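Side-chain contacts in putative N-acetylmuramoyl-L-alanine amidase (Neisseria meningitidis MC58, PDB 3CZX), which binds zinc and probably hydrolyses the amide link between N-acetylmuramoyl residues and L-amino acid residues in cell-wall glycopeptides: residues 6-11 with 39-44; 27-32 with 145-150; 107-110 with 114-117. All coordinates share one frame; numbering follows the deposited sequence.

Interaction 1: 6-11 with 39-44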
loop_
_atom_site.group_PDB
_atom_site.type_symbol
_atom_site.label_atom_id
_atom_site.label_comp_id
_atom_site.label_asym_id
_atom_site.label_seq_id
_atom_site.Cartn_x
_atom_site.Cartn_y
_atom_site.Cartn_z
ATOM N N ILE A 6 7.346 1.096 19.432
ATOM C CA ILE A 6 7.987 1.290 18.137
ATOM C C ILE A 6 7.385 2.563 17.553
ATOM O O ILE A 6 6.158 2.677 17.493
ATOM C CB ILE A 6 7.680 0.120 17.207
ATOM C CG1 ILE A 6 8.221 -1.195 17.787
ATOM C CG2 ILE A 6 8.294 0.326 15.813
ATOM C CD1 ILE A 6 7.322 -2.351 17.585
ATOM N N CYS A 7 8.218 3.490 17.119
ATOM C CA CYS A 7 7.783 4.713 16.446
ATOM C C CYS A 7 8.119 4.572 14.968
ATOM O O CYS A 7 9.253 4.256 14.622
ATOM C CB CYS A 7 8.476 5.954 17.035
ATOM S SG CYS A 7 8.254 7.489 16.114
ATOM N N LEU A 8 7.121 4.749 14.104
ATOM C CA LEU A 8 7.338 4.756 12.672
ATOM C C LEU A 8 6.771 6.028 12.059
ATOM O O LEU A 8 5.571 6.326 12.280
ATOM C CB LEU A 8 6.629 3.560 12.031
ATOM C CG LEU A 8 7.022 2.152 12.485
ATOM C CD1 LEU A 8 6.196 1.125 11.747
ATOM C CD2 LEU A 8 8.534 1.812 12.296
ATOM N N THR A 9 7.582 6.749 11.287
ATOM C CA THR A 9 7.070 7.912 10.559
ATOM C C THR A 9 7.484 7.879 9.123
ATOM O O THR A 9 8.268 7.033 8.724
ATOM C CB THR A 9 7.533 9.205 11.260
ATOM O OG1 THR A 9 8.947 9.284 11.239
ATOM C CG2 THR A 9 7.027 9.187 12.736
ATOM N N ALA A 10 6.896 8.778 8.320
ATOM C CA ALA A 10 7.187 8.878 6.887
ATOM C C ALA A 10 7.810 10.230 6.628
ATOM O O ALA A 10 7.356 11.249 7.155
ATOM C CB ALA A 10 5.887 8.709 6.011
ATOM N N GLY A 11 8.825 10.259 5.783
ATOM C CA GLY A 11 9.385 11.524 5.345
ATOM C C GLY A 11 8.492 12.231 4.356
ATOM O O GLY A 11 7.753 11.606 3.590
ATOM N N SER A 39 1.082 -1.714 10.064
ATOM C CA SER A 39 -0.072 -2.623 10.074
ATOM C C SER A 39 0.316 -4.072 10.422
ATOM O O SER A 39 -0.425 -4.738 11.142
ATOM C CB SER A 39 -0.796 -2.584 8.737
ATOM O OG SER A 39 0.003 -3.155 7.733
ATOM N N ILE A 40 1.473 -4.538 9.948
ATOM C CA ILE A 40 1.947 -5.895 10.196
ATOM C C ILE A 40 2.394 -6.030 11.655
ATOM O O ILE A 40 2.127 -7.042 12.324
ATOM C CB ILE A 40 3.062 -6.308 9.211
ATOM C CG1 ILE A 40 2.486 -6.377 7.781
ATOM C CG2 ILE A 40 3.666 -7.660 9.602
ATOM C CD1 ILE A 40 3.483 -6.652 6.665
ATOM N N LEU A 41 3.094 -5.021 12.169
ATOM C CA LEU A 41 3.515 -5.084 13.571
ATOM C C LEU A 41 2.284 -5.157 14.483
ATOM O O LEU A 41 2.267 -5.921 15.452
ATOM C CB LEU A 41 4.423 -3.894 13.909
ATOM C CG LEU A 41 5.846 -3.928 13.341
ATOM C CD1 LEU A 41 6.489 -2.590 13.496
ATOM C CD2 LEU A 41 6.735 -5.026 13.976
ATOM N N ARG A 42 1.266 -4.377 14.165
ATOM C CA ARG A 42 -0.009 -4.409 14.934
ATOM C C ARG A 42 -0.791 -5.706 14.711
ATOM O O ARG A 42 -1.121 -6.410 15.697
ATOM C CB ARG A 42 -0.827 -3.177 14.599
ATOM C CG ARG A 42 -0.226 -1.927 15.068
ATOM C CD ARG A 42 -0.844 -0.708 14.412
ATOM N NE ARG A 42 -0.515 0.535 15.055
ATOM C CZ ARG A 42 -0.602 1.747 14.502
ATOM N NH1 ARG A 42 -1.041 1.916 13.242
ATOM N NH2 ARG A 42 -0.281 2.816 15.192
ATOM N N ASN A 43 -1.056 -6.076 13.453
ATOM C CA ASN A 43 -1.849 -7.309 13.145
ATOM C C ASN A 43 -1.245 -8.619 13.506
ATOM O O ASN A 43 -1.903 -9.460 14.146
ATOM C CB ASN A 43 -2.163 -7.406 11.650
ATOM C CG ASN A 43 -2.958 -6.246 11.154
ATOM O OD1 ASN A 43 -3.556 -5.521 11.941
ATOM N ND2 ASN A 43 -2.974 -6.058 9.827
ATOM N N ASP A 44 -0.019 -8.860 13.058
ATOM C CA ASP A 44 0.580 -10.168 13.220
ATOM C C ASP A 44 1.163 -10.358 14.608
ATOM O O ASP A 44 1.267 -11.503 15.089
ATOM C CB ASP A 44 1.685 -10.423 12.176
ATOM C CG ASP A 44 1.155 -10.582 10.788
ATOM O OD1 ASP A 44 -0.029 -10.257 10.543
ATOM O OD2 ASP A 44 1.941 -11.057 9.940
#

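Interaction 2: 27-32 with 145-150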
loop_
_atom_site.group_PDB
_atom_site.type_symbol
_atom_site.label_atom_id
_atom_site.label_comp_id
_atom_site.label_asym_id
_atom_site.label_seq_id
_atom_site.Cartn_x
_atom_site.Cartn_y
_atom_site.Cartn_z
ATOM N N ALA A 27 7.343 10.805 -1.063
ATOM C CA ALA A 27 6.341 10.967 -0.007
ATOM C C ALA A 27 5.367 9.788 -0.005
ATOM O O ALA A 27 4.902 9.343 1.064
ATOM C CB ALA A 27 5.588 12.253 -0.183
ATOM N N ASP A 28 5.048 9.303 -1.201
ATOM C CA ASP A 28 4.031 8.263 -1.365
ATOM C C ASP A 28 4.656 6.942 -1.000
ATOM O O ASP A 28 3.991 6.095 -0.386
ATOM C CB ASP A 28 3.530 8.250 -2.820
ATOM C CG ASP A 28 2.842 9.564 -3.214
ATOM O OD1 ASP A 28 2.377 10.311 -2.321
ATOM O OD2 ASP A 28 2.767 9.828 -4.437
ATOM N N LEU A 29 5.894 6.705 -1.459
ATOM C CA LEU A 29 6.603 5.451 -1.132
ATOM C C LEU A 29 6.845 5.352 0.384
ATOM O O LEU A 29 6.730 4.246 0.989
ATOM C CB LEU A 29 7.923 5.338 -1.917
ATOM C CG LEU A 29 7.804 5.336 -3.448
ATOM C CD1 LEU A 29 9.175 5.545 -4.179
ATOM C CD2 LEU A 29 7.130 4.062 -3.898
ATOM N N ALA A 30 7.166 6.482 1.015
ATOM C CA ALA A 30 7.421 6.517 2.450
ATOM C C ALA A 30 6.127 6.250 3.251
ATOM O O ALA A 30 6.146 5.506 4.250
ATOM C CB ALA A 30 8.075 7.856 2.838
ATOM N N GLN A 31 5.011 6.850 2.837
ATOM C CA GLN A 31 3.695 6.570 3.386
ATOM C C GLN A 31 3.407 5.059 3.308
ATOM O O GLN A 31 2.978 4.475 4.296
ATOM C CB GLN A 31 2.627 7.383 2.632
ATOM C CG GLN A 31 1.212 6.995 2.904
ATOM C CD GLN A 31 0.224 7.811 2.113
ATOM O OE1 GLN A 31 0.524 8.210 0.986
ATOM N NE2 GLN A 31 -0.947 8.089 2.704
ATOM N N ASP A 32 3.651 4.440 2.162
ATOM C CA ASP A 32 3.373 3.010 2.015
ATOM C C ASP A 32 4.243 2.231 2.996
ATOM O O ASP A 32 3.762 1.309 3.674
ATOM C CB ASP A 32 3.686 2.485 0.621
ATOM C CG ASP A 32 2.580 2.776 -0.392
ATOM O OD1 ASP A 32 1.493 3.229 0.041
ATOM O OD2 ASP A 32 2.854 2.559 -1.600
ATOM N N GLU A 145 16.758 4.568 4.535
ATOM C CA GLU A 145 16.696 4.728 3.088
ATOM C C GLU A 145 17.000 3.403 2.426
ATOM O O GLU A 145 18.113 3.123 2.004
ATOM C CB GLU A 145 17.679 5.802 2.641
ATOM C CG GLU A 145 17.401 7.139 3.275
ATOM C CD GLU A 145 18.283 8.215 2.721
ATOM O OE1 GLU A 145 18.003 8.728 1.629
ATOM O OE2 GLU A 145 19.266 8.533 3.379
ATOM N N PRO A 146 15.984 2.564 2.307
ATOM C CA PRO A 146 16.237 1.237 1.735
ATOM C C PRO A 146 16.694 1.209 0.271
ATOM O O PRO A 146 17.340 0.240 -0.110
ATOM C CB PRO A 146 14.900 0.520 1.885
ATOM C CG PRO A 146 14.053 1.336 2.671
ATOM C CD PRO A 146 14.610 2.726 2.789
ATOM N N PHE A 147 16.362 2.220 -0.524
ATOM C CA PHE A 147 16.768 2.219 -1.934
ATOM C C PHE A 147 16.756 3.638 -2.500
ATOM O O PHE A 147 16.211 4.532 -1.887
ATOM C CB PHE A 147 15.873 1.286 -2.789
ATOM C CG PHE A 147 14.458 1.769 -2.925
ATOM C CD1 PHE A 147 14.045 2.503 -4.009
ATOM C CD2 PHE A 147 13.544 1.527 -1.924
ATOM C CE1 PHE A 147 12.733 2.974 -4.098
ATOM C CE2 PHE A 147 12.234 1.960 -2.015
ATOM C CZ PHE A 147 11.845 2.713 -3.093
ATOM N N PHE A 148 17.359 3.758 -3.677
ATOM C CA PHE A 148 17.430 5.009 -4.409
ATOM C C PHE A 148 16.242 5.049 -5.348
ATOM O O PHE A 148 16.135 4.220 -6.252
ATOM C CB PHE A 148 18.717 5.057 -5.234
ATOM C CG PHE A 148 19.949 5.389 -4.447
ATOM C CD1 PHE A 148 20.575 6.613 -4.598
ATOM C CD2 PHE A 148 20.484 4.467 -3.555
ATOM C CE1 PHE A 148 21.702 6.911 -3.856
ATOM C CE2 PHE A 148 21.615 4.775 -2.810
ATOM C CZ PHE A 148 22.221 5.997 -2.978
ATOM N N ILE A 149 15.377 6.048 -5.164
ATOM C CA ILE A 149 14.238 6.241 -6.028
ATOM C C ILE A 149 14.689 6.546 -7.446
ATOM O O ILE A 149 13.944 6.293 -8.406
ATOM C CB ILE A 149 13.305 7.339 -5.498
ATOM C CG1 ILE A 149 11.929 7.225 -6.129
ATOM C CG2 ILE A 149 13.916 8.757 -5.679
ATOM C CD1 ILE A 149 10.935 8.238 -5.589
ATOM N N SER A 150 15.898 7.091 -7.539
ATOM C CA SER A 150 16.530 7.411 -8.829
ATOM C C SER A 150 17.053 6.185 -9.593
ATOM O O SER A 150 17.390 6.277 -10.778
ATOM C CB SER A 150 17.621 8.453 -8.593
ATOM O OG SER A 150 18.461 8.047 -7.556
#

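Interaction 3: 107-110 with 114-117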
loop_
_atom_site.group_PDB
_atom_site.type_symbol
_atom_site.label_atom_id
_atom_site.label_comp_id
_atom_site.label_asym_id
_atom_site.label_seq_id
_atom_site.Cartn_x
_atom_site.Cartn_y
_atom_site.Cartn_z
ATOM N N LYS A 107 19.677 -5.542 6.807
ATOM C CA LYS A 107 19.843 -6.920 6.428
ATOM C C LYS A 107 18.522 -7.542 6.010
ATOM O O LYS A 107 18.464 -8.349 5.077
ATOM C CB LYS A 107 20.459 -7.685 7.580
ATOM C CG LYS A 107 21.911 -7.291 7.806
ATOM C CD LYS A 107 22.445 -7.832 9.106
ATOM C CE LYS A 107 23.964 -7.660 9.191
ATOM N NZ LYS A 107 24.464 -8.021 10.526
ATOM N N ALA A 108 17.451 -7.180 6.709
ATOM C CA ALA A 108 16.130 -7.667 6.385
ATOM C C ALA A 108 15.781 -7.332 4.937
ATOM O O ALA A 108 15.249 -8.172 4.200
ATOM C CB ALA A 108 15.101 -7.042 7.317
ATOM N N VAL A 109 16.072 -6.091 4.533
ATOM C CA VAL A 109 15.781 -5.648 3.171
ATOM C C VAL A 109 16.737 -6.275 2.130
ATOM O O VAL A 109 16.302 -6.706 1.048
ATOM C CB VAL A 109 15.837 -4.109 3.079
ATOM C CG1 VAL A 109 15.745 -3.628 1.602
ATOM C CG2 VAL A 109 14.707 -3.486 3.960
ATOM N N ALA A 110 18.028 -6.362 2.470
ATOM C CA ALA A 110 19.003 -6.990 1.586
ATOM C C ALA A 110 18.658 -8.448 1.258
ATOM O O ALA A 110 18.811 -8.868 0.114
ATOM C CB ALA A 110 20.438 -6.904 2.233
ATOM N N GLY A 114 18.493 -8.560 -2.701
ATOM C CA GLY A 114 19.833 -8.609 -3.284
ATOM C C GLY A 114 20.470 -7.229 -3.426
ATOM O O GLY A 114 21.480 -7.075 -4.091
ATOM N N TRP A 115 19.885 -6.199 -2.782
ATOM C CA TRP A 115 20.468 -4.861 -2.794
ATOM C C TRP A 115 21.700 -4.834 -1.879
ATOM O O TRP A 115 21.756 -5.534 -0.858
ATOM C CB TRP A 115 19.455 -3.839 -2.268
ATOM C CG TRP A 115 18.275 -3.608 -3.181
ATOM C CD1 TRP A 115 18.193 -3.874 -4.524
ATOM C CD2 TRP A 115 17.004 -3.065 -2.803
ATOM N NE1 TRP A 115 16.929 -3.541 -5.000
ATOM C CE2 TRP A 115 16.189 -3.019 -3.972
ATOM C CE3 TRP A 115 16.467 -2.635 -1.606
ATOM C CZ2 TRP A 115 14.868 -2.558 -3.955
ATOM C CZ3 TRP A 115 15.139 -2.150 -1.598
ATOM C CH2 TRP A 115 14.368 -2.114 -2.779
ATOM N N LYS A 116 22.641 -3.978 -2.254
ATOM C CA LYS A 116 23.892 -3.836 -1.519
ATOM C C LYS A 116 23.667 -3.072 -0.209
ATOM O O LYS A 116 22.989 -2.075 -0.218
ATOM C CB LYS A 116 24.876 -3.061 -2.402
ATOM C CG LYS A 116 26.302 -3.000 -1.835
ATOM C CD LYS A 116 27.117 -1.877 -2.447
ATOM C CE LYS A 116 28.480 -1.747 -1.722
ATOM N NZ LYS A 116 29.416 -2.870 -2.047
ATOM N N LEU A 117 24.253 -3.555 0.882
ATOM C CA LEU A 117 24.316 -2.810 2.152
ATOM C C LEU A 117 25.477 -1.796 2.068
ATOM O O LEU A 117 26.651 -2.195 1.922
ATOM C CB LEU A 117 24.563 -3.753 3.328
ATOM C CG LEU A 117 23.432 -4.660 3.779
ATOM C CD1 LEU A 117 23.951 -5.729 4.730
ATOM C CD2 LEU A 117 22.361 -3.752 4.383
#

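Interaction 1: 6-11 with 39-44
Leu41, reaching from helix 26-45 toward the sheet, meets Ile6 and Leu8 of strand 6-10 with a single methyl. Its CD1 lies 4.1 Å from CG2 of Ile6. The same Leu41 CD1 is also 4.1 Å from CD1 of Leu8, so one methyl faces two strand residues at once, nested against the pair, whose own touching carbons, Ile6 CG2 and Leu8 CD1, are 4.6 Å apart. A third approach, Leu41 CD1 to Ile6 CD1 at 4.2 Å, shows that both branches of the isoleucine take part. With the nearest CA atoms, those of Ile6 and Leu41, 9.0 Å apart, the side chains span the whole gap between backbones. Leu41 manages this by setting CG opposite its carbonyl carbon (chi1 -73°), which extends the leucine toward the sheet. Ile6 has a less relaxed end, with CD1 well off the staggered position (chi2 141°). These side-chain contacts are near ordinary van der Waals distance, and the contact is purely apolar and buried. Ile6 and Leu8 alternate with Cys7 and put their side chains on one face of the strand. Leu41 also touches Leu47 and Ala170, while Ile6 reaches Leu177, so helix 152-177 flanks the same layer. Strand 6-10, helix 26-45 and parallel strand 49-51 form a beta-alpha-beta crossover, and strand 73-77 borders 6-10 on its other side.

Interaction 2: 27-32 with 145-150
Asp28 OD1, just before the Leu29 that meets Phe147 and Ile149, is gripped by two cations, Lys56 NZ and Arg25 NH2, in salt bridges. The next residue is apolar: Leu29 points at the loop 145-150. Its CD1 lies 3.5 Å from CD1 of Ile149, a tight methyl-methyl approach, and 3.8 Å from CG1 of Ile149, so the methyl rides along the end of the isoleucine. From the same loop Phe147 turns its far edge to the methyl, CZ nearest at 4.0 Å from Leu29 CD1, which lies near the ring plane. Phe147 holds CG between its own N and carbonyl carbon (chi1 68°), which swings the ring back toward the helix. Ile149 reaches out with CG1 opposite its backbone N (chi1 -161°). Phe158 of helix 152-177 stacks on the Phe147 ring and also touches Leu29, as does Leu155. The side chain of Ile149 is about 4 Å from that of the zinc ligand Glu26 and about 8 Å from the metal. Dispersion and burial alone therefore join helix and loop here, consistent with an apolar flank beside Glu26, while charged groups on the helix, Asp28 and Asp32, find partners elsewhere, Asp32 partly in the second subunit.

Interaction 3: 107-110 with 114-117
Helix 99-113 ends as Gly114 takes a positive phi (71°), while its N still donates to Ala110 O at 2.8 Å with an N-H...O angle of 150°; the chain then doubles back so that Trp115 and Leu117 lie against the last turns. Ala110 is the centre of this return. Its CB lies 3.6 Å from the carbonyl O of Trp115 and 4.0 Å from Leu117 CG. Leu117 also touches Lys107, whose aliphatic part it crosses at about a right angle: CG of the lysine is 4.0 Å from CD1 of the leucine. Among the side chains, Val109 comes closest, its CG1 3.4 Å from Trp115 CE3 and 3.6 Å from CZ3 of the same indole, reaching the benzo part of the ring obliquely. The valine puts CG1 opposite its backbone N (chi1 171°), which directs that methyl at the tryptophan. Thr113 OG1 bonds to both Val109 O and Trp115 N, bridging the last helical turn to the chain beyond Gly114. The chemistry is divided: a main-chain bond and a positive phi, which favours glycine, close the helix, and apolar packing, from the buried indole to the partly exposed Lys107 methylenes, lays the departing chain back against the helix.

Overall arrangement
All three contacts belong to one alpha/beta domain built on a mixed six-stranded sheet. Interactions 1 and 2 share helix 26-45, one toward each end; their centres are 16 Å apart, and they touch where Ala10 CB comes 3.7 Å from Ala30 O. Along the chain their segments alternate, so the two contacts cross in sequence. Interaction 3 is nested within the loop closed by interaction 2, its centre 15 Å away, and joins it through Trp115 CE3, 3.4 Å from Pro146 O. Interactions 1 and 3 do not touch, their nearest atoms being about 11 Å apart. Helix 152-177 touches all three, so strand 6-10, the zinc-side loop and the end of helix 99-113 pack round it.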